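Local coordinates for CPXV018 protein (Cowpox virus, PDB 4PDC), which probably acts as a secreted viral decoy with an MHC class I-like fold that binds the natural killer cell receptor NKG2D, at residues H2-N13 / P74-D85. The protein carries 2 engineered substitutions. Numbering follows the deposited sequence.
Sequences HKLAFNFNLEIN and PYEDLTYFYECD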
loop_
_atom_site.group_PDB
_atom_site.type_symbol
_atom_site.label_atom_id
_atom_site.label_comp_id
_atom_site.label_asym_id
_atom_site.label_seq_id
_atom_site.Cartn_x
_atom_site.Cartn_y
_atom_site.Cartn_z
ATOM N N HIS E 2 -6.112 18.620 13.185
ATOM C CA HIS E 2 -7.097 17.547 13.112
ATOM C C HIS E 2 -6.446 16.198 13.337
ATOM O O HIS E 2 -5.248 16.038 13.118
ATOM C CB HIS E 2 -7.811 17.563 11.760
ATOM C CG HIS E 2 -8.561 18.829 11.491
ATOM N ND1 HIS E 2 -9.754 19.132 12.112
ATOM C CD2 HIS E 2 -8.288 19.870 10.671
ATOM C CE1 HIS E 2 -10.184 20.306 11.685
ATOM N NE2 HIS E 2 -9.313 20.774 10.809
ATOM N N LYS E 3 -7.244 15.232 13.780
ATOM C CA LYS E 3 -6.755 13.882 13.992
ATOM C C LYS E 3 -7.814 12.848 13.627
ATOM O O LYS E 3 -9.012 13.052 13.839
ATOM C CB LYS E 3 -6.304 13.695 15.442
ATOM C CG LYS E 3 -7.369 13.995 16.475
ATOM C CD LYS E 3 -6.773 14.062 17.872
ATOM C CE LYS E 3 -7.845 14.324 18.916
ATOM N NZ LYS E 3 -7.283 14.385 20.293
ATOM N N LEU E 4 -7.346 11.750 13.046
ATOM C CA LEU E 4 -8.189 10.618 12.702
ATOM C C LEU E 4 -7.674 9.419 13.483
ATOM O O LEU E 4 -6.513 9.046 13.347
ATOM C CB LEU E 4 -8.158 10.360 11.196
ATOM C CG LEU E 4 -9.049 9.259 10.621
ATOM C CD1 LEU E 4 -10.525 9.544 10.858
ATOM C CD2 LEU E 4 -8.766 9.123 9.146
ATOM N N ALA E 5 -8.533 8.841 14.316
ATOM C CA ALA E 5 -8.138 7.740 15.189
ATOM C C ALA E 5 -8.933 6.477 14.878
ATOM O O ALA E 5 -10.136 6.533 14.615
ATOM C CB ALA E 5 -8.321 8.128 16.641
ATOM N N PHE E 6 -8.237 5.346 14.910
ATOM C CA PHE E 6 -8.840 4.031 14.738
ATOM C C PHE E 6 -8.613 3.216 16.001
ATOM O O PHE E 6 -7.473 3.039 16.420
ATOM C CB PHE E 6 -8.234 3.304 13.538
ATOM C CG PHE E 6 -8.466 3.992 12.227
ATOM C CD1 PHE E 6 -7.671 5.054 11.836
ATOM C CD2 PHE E 6 -9.468 3.563 11.377
ATOM C CE1 PHE E 6 -7.880 5.683 10.628
ATOM C CE2 PHE E 6 -9.679 4.187 10.166
ATOM C CZ PHE E 6 -8.885 5.248 9.791
ATOM N N ASN E 7 -9.691 2.729 16.608
ATOM C CA ASN E 7 -9.588 1.905 17.810
ATOM C C ASN E 7 -10.079 0.483 17.547
ATOM O O ASN E 7 -11.282 0.238 17.457
ATOM C CB ASN E 7 -10.377 2.529 18.963
ATOM C CG ASN E 7 -10.070 1.872 20.300
ATOM O OD1 ASN E 7 -10.911 1.183 20.876
ATOM N ND2 ASN E 7 -8.851 2.070 20.789
ATOM N N PHE E 8 -9.133 -0.441 17.407
ATOM C CA PHE E 8 -9.440 -1.844 17.170
ATOM C C PHE E 8 -9.528 -2.591 18.487
ATOM O O PHE E 8 -8.620 -2.500 19.308
ATOM C CB PHE E 8 -8.373 -2.492 16.290
ATOM C CG PHE E 8 -8.240 -1.868 14.942
ATOM C CD1 PHE E 8 -7.491 -0.714 14.769
ATOM C CD2 PHE E 8 -8.847 -2.440 13.838
ATOM C CE1 PHE E 8 -7.363 -0.137 13.521
ATOM C CE2 PHE E 8 -8.722 -1.864 12.584
ATOM C CZ PHE E 8 -7.979 -0.713 12.427
ATOM N N ASN E 9 -10.613 -3.331 18.682
ATOM C CA ASN E 9 -10.769 -4.144 19.883
ATOM C C ASN E 9 -11.192 -5.566 19.555
ATOM O O ASN E 9 -12.135 -5.785 18.791
ATOM C CB ASN E 9 -11.786 -3.514 20.831
ATOM C CG ASN E 9 -11.894 -4.263 22.142
ATOM O OD1 ASN E 9 -10.933 -4.339 22.904
ATOM N ND2 ASN E 9 -13.068 -4.817 22.414
ATOM N N LEU E 10 -10.471 -6.524 20.131
ATOM C CA LEU E 10 -10.836 -7.931 20.064
ATOM C C LEU E 10 -11.014 -8.450 21.485
ATOM O O LEU E 10 -10.045 -8.563 22.235
ATOM C CB LEU E 10 -9.772 -8.743 19.318
ATOM C CG LEU E 10 -10.038 -10.247 19.207
ATOM C CD1 LEU E 10 -11.311 -10.526 18.434
ATOM C CD2 LEU E 10 -8.860 -10.957 18.553
ATOM N N GLU E 11 -12.257 -8.744 21.852
ATOM C CA GLU E 11 -12.576 -9.228 23.193
ATOM C C GLU E 11 -12.941 -10.705 23.162
ATOM O O GLU E 11 -13.929 -11.087 22.540
ATOM C CB GLU E 11 -13.729 -8.419 23.800
ATOM C CG GLU E 11 -14.044 -8.781 25.253
ATOM C CD GLU E 11 -15.214 -7.991 25.820
ATOM O OE1 GLU E 11 -16.220 -7.813 25.102
ATOM O OE2 GLU E 11 -15.125 -7.547 26.984
ATOM N N ILE E 12 -12.128 -11.525 23.824
ATOM C CA ILE E 12 -12.408 -12.948 23.979
ATOM C C ILE E 12 -12.805 -13.233 25.420
ATOM O O ILE E 12 -11.953 -13.290 26.306
ATOM C CB ILE E 12 -11.194 -13.825 23.606
ATOM C CG1 ILE E 12 -10.722 -13.518 22.184
ATOM C CG2 ILE E 12 -11.537 -15.306 23.739
ATOM C CD1 ILE E 12 -9.599 -12.512 22.123
ATOM N N ASN E 13 -14.104 -13.399 25.643
ATOM C CA ASN E 13 -14.646 -13.712 26.959
ATOM C C ASN E 13 -15.263 -15.101 26.925
ATOM O O ASN E 13 -16.408 -15.271 26.516
ATOM C CB ASN E 13 -15.684 -12.665 27.378
ATOM C CG ASN E 13 -16.123 -12.815 28.825
ATOM O OD1 ASN E 13 -16.116 -13.912 29.386
ATOM N ND2 ASN E 13 -16.513 -11.701 29.440
ATOM N N PRO E 74 -9.531 -17.653 30.479
ATOM C CA PRO E 74 -10.943 -17.423 30.140
ATOM C C PRO E 74 -11.250 -16.047 29.549
ATOM O O PRO E 74 -12.248 -15.920 28.841
ATOM C CB PRO E 74 -11.654 -17.590 31.487
ATOM C CG PRO E 74 -10.641 -17.217 32.494
ATOM C CD PRO E 74 -9.314 -17.663 31.938
ATOM N N TYR E 75 -10.422 -15.043 29.829
ATOM C CA TYR E 75 -10.683 -13.692 29.335
ATOM C C TYR E 75 -9.432 -13.031 28.772
ATOM O O TYR E 75 -8.394 -12.972 29.432
ATOM C CB TYR E 75 -11.268 -12.821 30.449
ATOM C CG TYR E 75 -11.779 -11.479 29.969
ATOM C CD1 TYR E 75 -10.940 -10.373 29.910
ATOM C CD2 TYR E 75 -13.098 -11.322 29.569
ATOM C CE1 TYR E 75 -11.405 -9.145 29.471
ATOM C CE2 TYR E 75 -13.571 -10.099 29.126
ATOM C CZ TYR E 75 -12.720 -9.013 29.080
ATOM O OH TYR E 75 -13.187 -7.796 28.640
ATOM N N GLU E 76 -9.550 -12.532 27.543
ATOM C CA GLU E 76 -8.495 -11.751 26.908
ATOM C C GLU E 76 -9.108 -10.607 26.117
ATOM O O GLU E 76 -9.924 -10.829 25.221
ATOM C CB GLU E 76 -7.637 -12.617 25.979
ATOM C CG GLU E 76 -6.639 -13.502 26.694
ATOM C CD GLU E 76 -5.508 -13.961 25.789
ATOM O OE1 GLU E 76 -5.789 -14.425 24.660
ATOM O OE2 GLU E 76 -4.334 -13.852 26.209
ATOM N N ASP E 77 -8.712 -9.387 26.467
ATOM C CA ASP E 77 -9.135 -8.192 25.753
ATOM C C ASP E 77 -7.923 -7.526 25.121
ATOM O O ASP E 77 -6.990 -7.126 25.813
ATOM C CB ASP E 77 -9.846 -7.219 26.693
ATOM C CG ASP E 77 -10.448 -6.042 25.958
ATOM O OD1 ASP E 77 -11.470 -6.235 25.268
ATOM O OD2 ASP E 77 -9.903 -4.924 26.069
ATOM N N LEU E 78 -7.948 -7.418 23.799
ATOM C CA LEU E 78 -6.841 -6.842 23.050
ATOM C C LEU E 78 -7.296 -5.567 22.364
ATOM O O LEU E 78 -8.326 -5.556 21.694
ATOM C CB LEU E 78 -6.315 -7.843 22.022
ATOM C CG LEU E 78 -5.695 -9.110 22.608
ATOM C CD1 LEU E 78 -5.580 -10.180 21.546
ATOM C CD2 LEU E 78 -4.326 -8.793 23.194
ATOM N N THR E 79 -6.533 -4.492 22.542
ATOM C CA THR E 79 -6.836 -3.231 21.875
ATOM C C THR E 79 -5.631 -2.728 21.104
ATOM O O THR E 79 -4.496 -2.820 21.570
ATOM C CB THR E 79 -7.276 -2.144 22.871
ATOM O OG1 THR E 79 -8.404 -2.604 23.625
ATOM C CG2 THR E 79 -7.650 -0.860 22.147
ATOM N N TYR E 80 -5.899 -2.201 19.914
ATOM C CA TYR E 80 -4.893 -1.513 19.121
ATOM C C TYR E 80 -5.434 -0.159 18.709
ATOM O O TYR E 80 -6.462 -0.070 18.040
ATOM C CB TYR E 80 -4.509 -2.330 17.892
ATOM C CG TYR E 80 -3.539 -1.629 16.966
ATOM C CD1 TYR E 80 -2.297 -1.200 17.420
ATOM C CD2 TYR E 80 -3.855 -1.418 15.631
ATOM C CE1 TYR E 80 -1.401 -0.569 16.570
ATOM C CE2 TYR E 80 -2.971 -0.793 14.779
ATOM C CZ TYR E 80 -1.746 -0.368 15.250
ATOM O OH TYR E 80 -0.866 0.256 14.392
ATOM N N PHE E 81 -4.734 0.891 19.121
ATOM C CA PHE E 81 -5.144 2.260 18.845
ATOM C C PHE E 81 -4.158 2.860 17.864
ATOM O O PHE E 81 -2.957 2.795 18.090
ATOM C CB PHE E 81 -5.197 3.068 20.142
ATOM C CG PHE E 81 -5.499 4.524 19.945
ATOM C CD1 PHE E 81 -6.800 4.955 19.751
ATOM C CD2 PHE E 81 -4.485 5.467 19.982
ATOM C CE1 PHE E 81 -7.081 6.300 19.581
ATOM C CE2 PHE E 81 -4.759 6.812 19.813
ATOM C CZ PHE E 81 -6.057 7.229 19.614
ATOM N N TYR E 82 -4.665 3.405 16.760
ATOM C CA TYR E 82 -3.818 4.054 15.767
ATOM C C TYR E 82 -4.404 5.402 15.377
ATOM O O TYR E 82 -5.570 5.493 14.980
ATOM C CB TYR E 82 -3.645 3.178 14.522
ATOM C CG TYR E 82 -2.753 3.830 13.495
ATOM C CD1 TYR E 82 -1.370 3.774 13.616
ATOM C CD2 TYR E 82 -3.288 4.526 12.418
ATOM C CE1 TYR E 82 -0.546 4.380 12.689
ATOM C CE2 TYR E 82 -2.470 5.136 11.487
ATOM C CZ TYR E 82 -1.102 5.060 11.626
ATOM O OH TYR E 82 -0.280 5.668 10.702
ATOM N N GLU E 83 -3.587 6.445 15.494
ATOM C CA GLU E 83 -4.034 7.810 15.258
ATOM C C GLU E 83 -3.031 8.572 14.413
ATOM O O GLU E 83 -1.837 8.548 14.699
ATOM C CB GLU E 83 -4.243 8.539 16.588
ATOM C CG GLU E 83 -4.744 9.965 16.454
ATOM C CD GLU E 83 -4.724 10.708 17.774
ATOM O OE1 GLU E 83 -3.679 11.312 18.089
ATOM O OE2 GLU E 83 -5.745 10.683 18.495
ATOM N N CYS E 84 -3.519 9.239 13.370
ATOM C CA CYS E 84 -2.691 10.176 12.622
ATOM C C CYS E 84 -3.213 11.584 12.888
ATOM O O CYS E 84 -4.406 11.788 13.128
ATOM C CB CYS E 84 -2.672 9.848 11.123
ATOM S SG CYS E 84 -4.217 10.057 10.206
ATOM N N ASP E 85 -2.297 12.544 12.865
ATOM C CA ASP E 85 -2.588 13.919 13.242
ATOM C C ASP E 85 -2.026 14.862 12.189
ATOM O O ASP E 85 -0.842 14.789 11.859
ATOM C CB ASP E 85 -1.988 14.219 14.619
ATOM C CG ASP E 85 -2.272 15.633 15.096
ATOM O OD1 ASP E 85 -1.748 16.594 14.489
ATOM O OD2 ASP E 85 -3.003 15.779 16.098
HETATM O O HOH W 1 -11.084 -0.445 23.219
HETATM O O HOH W 2 -14.212 -14.730 31.224
#
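Phe8 turns its CG opposite its own carbonyl carbon (chi1 -61°) while Tyr80 sets CG opposite its backbone N (chi1 176°), and the two side chains run alongside each other over the same face of the sheet, their rings tilted. They belong to paired antiparallel strands at the middle of an MHC class I-like platform, where strand 2-13 from one half of the sheet meets strand 75-85 from the other. Phe8 CD1 touches Tyr80 CD2 at 3.8 Å, with the ring planes 31° apart, and the Phe8 edge also meets Tyr80 O in plane. Helix 113-126 covers both residues. Farther along this face Leu4 CB packs at 4.1 Å from Cys84 SG, whose disulfide to Cys134 ties the strand to helix 131-146, as in class I molecules.

Ten backbone hydrogen bonds, from Leu4 with Cys84 to Ile12 with Glu76, fix the register. On the reverse face Ala5 CB rests 3.7 Å from Phe81 CE1, and Asn7 ND2 reaches the edge of the same ring. Near the far end the Asn13 amide, almost perpendicular to the Tyr75 ring, places ND2 3.4 Å from Tyr75 CE2. At the hydroxyl end of the same ring, Tyr75 OH donates to the anti lone pair of Glu11 OE2 at 2.6 Å.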